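Local coordinates for inosine-uridine preferring nucleoside hydrolase family protein (PDB 2C40) that belongs to the inosine-uridine preferring nucleoside hydrolase family and binds a calcium ion and alpha-D-ribofuranose in a pocket of its alpha/beta fold, at residues Leu204-Trp212 against Leu224-Pro233. Numbering follows the deposited sequence.
Sequences LTIDIREQW and LGQCYAIVPP
With its chain extended from CG to NE, R209 carries its guanidinium across to the backbone around Y228 and V231 and bonds two carbonyls. Its NH1 donates to Y228 O at 2.8 Å from well above the carbonyl plane; V231 N approaches that oxygen from the opposite face. NH2 donates to V231 O at 3.0 Å, and NH1 adds a weak bond to it. Arginine suits the place because one flat group carries several N-H donors, enough for both carbonyls. L204 CD1 and P233 CD lie over opposite faces of the guanidinium, each displaced toward its rim. Proline offers a compact apolar ring, whose CG meets R209 CD and, at 3.6 Å, I206 CG1. In this nucleoside hydrolase fold, built round a mixed beta-sheet, the contact joins two successive helices; the axes of their short segments come within 10.1 Å, with N-to-C directions 140° apart. Further along, W212 packs against L224 and Y228 of the facing helix. Its broad indole takes L224 CD1 over one face, a CH-pi contact 4.2 Å from the six-membered ring centroid, and I208 CG2 over the other, while CZ3 meets Y228 CD1 at 3.9 Å. Behind this layer, T304 of helix 296-308 touches W212, and V12 packs on Y228.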
# COMPACT_ATOMS: atom_id res chain seq x y z
N LEU A 204 -4.81 -17.19 0.87
CA LEU A 204 -3.80 -16.59 -0.01
C LEU A 204 -2.50 -16.73 0.72
O LEU A 204 -2.32 -16.23 1.84
CB LEU A 204 -4.01 -15.12 -0.30
CG LEU A 204 -3.60 -14.54 -1.69
CD1 LEU A 204 -3.05 -13.20 -1.45
CD2 LEU A 204 -2.65 -15.35 -2.51
N THR A 205 -1.58 -17.36 0.01
CA THR A 205 -0.35 -17.82 0.57
C THR A 205 0.82 -17.09 -0.15
O THR A 205 0.65 -16.56 -1.25
CB THR A 205 -0.45 -19.35 0.40
OG1 THR A 205 -0.13 -20.01 1.62
CG2 THR A 205 0.33 -19.85 -0.73
N ILE A 206 1.98 -17.04 0.48
CA ILE A 206 3.19 -16.49 -0.17
C ILE A 206 3.51 -17.27 -1.47
O ILE A 206 3.81 -16.67 -2.49
CB ILE A 206 4.44 -16.50 0.83
CG1 ILE A 206 4.27 -15.47 1.96
CG2 ILE A 206 5.77 -16.28 0.10
CD1 ILE A 206 5.13 -15.84 3.27
N ASP A 207 3.44 -18.61 -1.41
CA ASP A 207 3.63 -19.46 -2.58
C ASP A 207 2.72 -19.10 -3.74
O ASP A 207 3.10 -19.23 -4.89
CB ASP A 207 3.43 -20.94 -2.23
N ILE A 208 1.54 -18.59 -3.45
CA ILE A 208 0.59 -18.19 -4.51
C ILE A 208 0.91 -16.80 -5.03
O ILE A 208 0.85 -16.56 -6.23
CB ILE A 208 -0.90 -18.31 -4.02
CG1 ILE A 208 -1.26 -19.80 -3.95
CG2 ILE A 208 -1.86 -17.57 -4.92
CD1 ILE A 208 -2.50 -20.09 -3.18
N ARG A 209 1.24 -15.89 -4.12
CA ARG A 209 1.71 -14.55 -4.48
C ARG A 209 2.94 -14.65 -5.36
O ARG A 209 3.02 -13.98 -6.36
CB ARG A 209 2.00 -13.73 -3.23
CG ARG A 209 0.76 -13.36 -2.36
CD ARG A 209 1.21 -12.93 -0.93
NE ARG A 209 0.09 -12.71 -0.03
CZ ARG A 209 -0.51 -11.53 0.18
NH1 ARG A 209 -0.08 -10.39 -0.41
NH2 ARG A 209 -1.58 -11.48 1.01
N GLU A 210 3.89 -15.50 -4.99
CA GLU A 210 5.10 -15.64 -5.79
C GLU A 210 4.86 -16.21 -7.17
O GLU A 210 5.55 -15.82 -8.09
CB GLU A 210 6.13 -16.53 -5.10
CG GLU A 210 6.70 -15.91 -3.86
CD GLU A 210 7.63 -16.82 -3.09
OE1 GLU A 210 8.36 -16.26 -2.22
OE2 GLU A 210 7.63 -18.07 -3.33
N GLN A 211 3.96 -17.18 -7.27
CA GLN A 211 3.61 -17.82 -8.53
C GLN A 211 2.86 -16.85 -9.45
O GLN A 211 3.03 -16.88 -10.66
CB GLN A 211 2.77 -19.07 -8.29
N TRP A 212 2.07 -15.95 -8.88
CA TRP A 212 1.55 -14.82 -9.64
C TRP A 212 2.61 -13.85 -10.15
O TRP A 212 2.55 -13.44 -11.31
CB TRP A 212 0.49 -14.05 -8.82
CG TRP A 212 -0.86 -14.77 -8.76
CD1 TRP A 212 -1.30 -15.72 -9.61
CD2 TRP A 212 -1.93 -14.54 -7.83
NE1 TRP A 212 -2.54 -16.10 -9.29
CE2 TRP A 212 -2.96 -15.41 -8.19
CE3 TRP A 212 -2.10 -13.70 -6.75
CZ2 TRP A 212 -4.17 -15.47 -7.49
CZ3 TRP A 212 -3.28 -13.75 -6.05
CH2 TRP A 212 -4.30 -14.63 -6.41
N LEU A 224 -3.40 -8.10 -10.47
CA LEU A 224 -3.72 -8.86 -9.26
C LEU A 224 -2.61 -8.76 -8.22
O LEU A 224 -2.89 -8.53 -7.07
CB LEU A 224 -3.89 -10.36 -9.55
CG LEU A 224 -5.21 -10.97 -9.86
CD1 LEU A 224 -4.96 -12.46 -10.28
CD2 LEU A 224 -6.14 -10.87 -8.61
N GLY A 225 -1.37 -8.99 -8.63
CA GLY A 225 -0.25 -8.86 -7.71
C GLY A 225 -0.05 -7.48 -7.08
O GLY A 225 0.29 -7.38 -5.92
N GLN A 226 -0.22 -6.42 -7.85
CA GLN A 226 -0.15 -5.05 -7.32
C GLN A 226 -1.23 -4.84 -6.27
O GLN A 226 -0.95 -4.37 -5.16
CB GLN A 226 -0.29 -4.04 -8.44
CG GLN A 226 0.99 -4.01 -9.27
CD GLN A 226 0.89 -3.18 -10.52
OE1 GLN A 226 0.56 -2.01 -10.46
NE2 GLN A 226 1.23 -3.77 -11.65
N CYS A 227 -2.45 -5.25 -6.59
CA CYS A 227 -3.53 -5.19 -5.64
C CYS A 227 -3.17 -5.88 -4.30
O CYS A 227 -3.32 -5.28 -3.25
CB CYS A 227 -4.78 -5.73 -6.25
SG CYS A 227 -5.50 -4.56 -7.45
N TYR A 228 -2.61 -7.10 -4.34
CA TYR A 228 -2.32 -7.83 -3.10
C TYR A 228 -1.04 -7.43 -2.34
O TYR A 228 -0.87 -7.81 -1.20
CB TYR A 228 -2.40 -9.34 -3.38
CG TYR A 228 -3.86 -9.75 -3.50
CD1 TYR A 228 -4.38 -10.25 -4.69
CD2 TYR A 228 -4.74 -9.55 -2.41
CE1 TYR A 228 -5.70 -10.60 -4.78
CE2 TYR A 228 -6.03 -9.85 -2.50
CZ TYR A 228 -6.54 -10.37 -3.69
OH TYR A 228 -7.88 -10.70 -3.74
N ALA A 229 -0.19 -6.63 -2.97
CA ALA A 229 0.98 -6.04 -2.35
C ALA A 229 0.60 -5.09 -1.23
O ALA A 229 1.33 -4.87 -0.27
CB ALA A 229 1.75 -5.28 -3.42
N ILE A 230 -0.53 -4.45 -1.44
CA ILE A 230 -1.21 -3.52 -0.50
C ILE A 230 -1.66 -4.21 0.82
O ILE A 230 -1.90 -3.58 1.83
CB ILE A 230 -2.44 -2.93 -1.29
CG1 ILE A 230 -1.91 -1.91 -2.34
CG2 ILE A 230 -3.47 -2.38 -0.37
CD1 ILE A 230 -2.95 -1.28 -3.38
N VAL A 231 -1.75 -5.51 0.79
CA VAL A 231 -2.18 -6.27 1.92
C VAL A 231 -1.21 -7.49 2.03
O VAL A 231 -1.61 -8.65 1.96
CB VAL A 231 -3.68 -6.56 1.67
CG1 VAL A 231 -3.94 -7.84 0.91
CG2 VAL A 231 -4.48 -6.45 2.95
N PRO A 232 0.10 -7.21 2.18
CA PRO A 232 1.14 -8.20 2.02
C PRO A 232 1.38 -9.07 3.27
O PRO A 232 0.83 -8.80 4.35
CB PRO A 232 2.37 -7.32 1.78
CG PRO A 232 2.15 -6.23 2.69
CD PRO A 232 0.67 -5.93 2.59
N PRO A 233 2.21 -10.12 3.13
CA PRO A 233 2.55 -10.93 4.30
C PRO A 233 3.47 -10.10 5.25
O PRO A 233 4.34 -9.38 4.77
CB PRO A 233 3.24 -12.16 3.70
CG PRO A 233 3.02 -12.07 2.17
CD PRO A 233 2.90 -10.59 1.91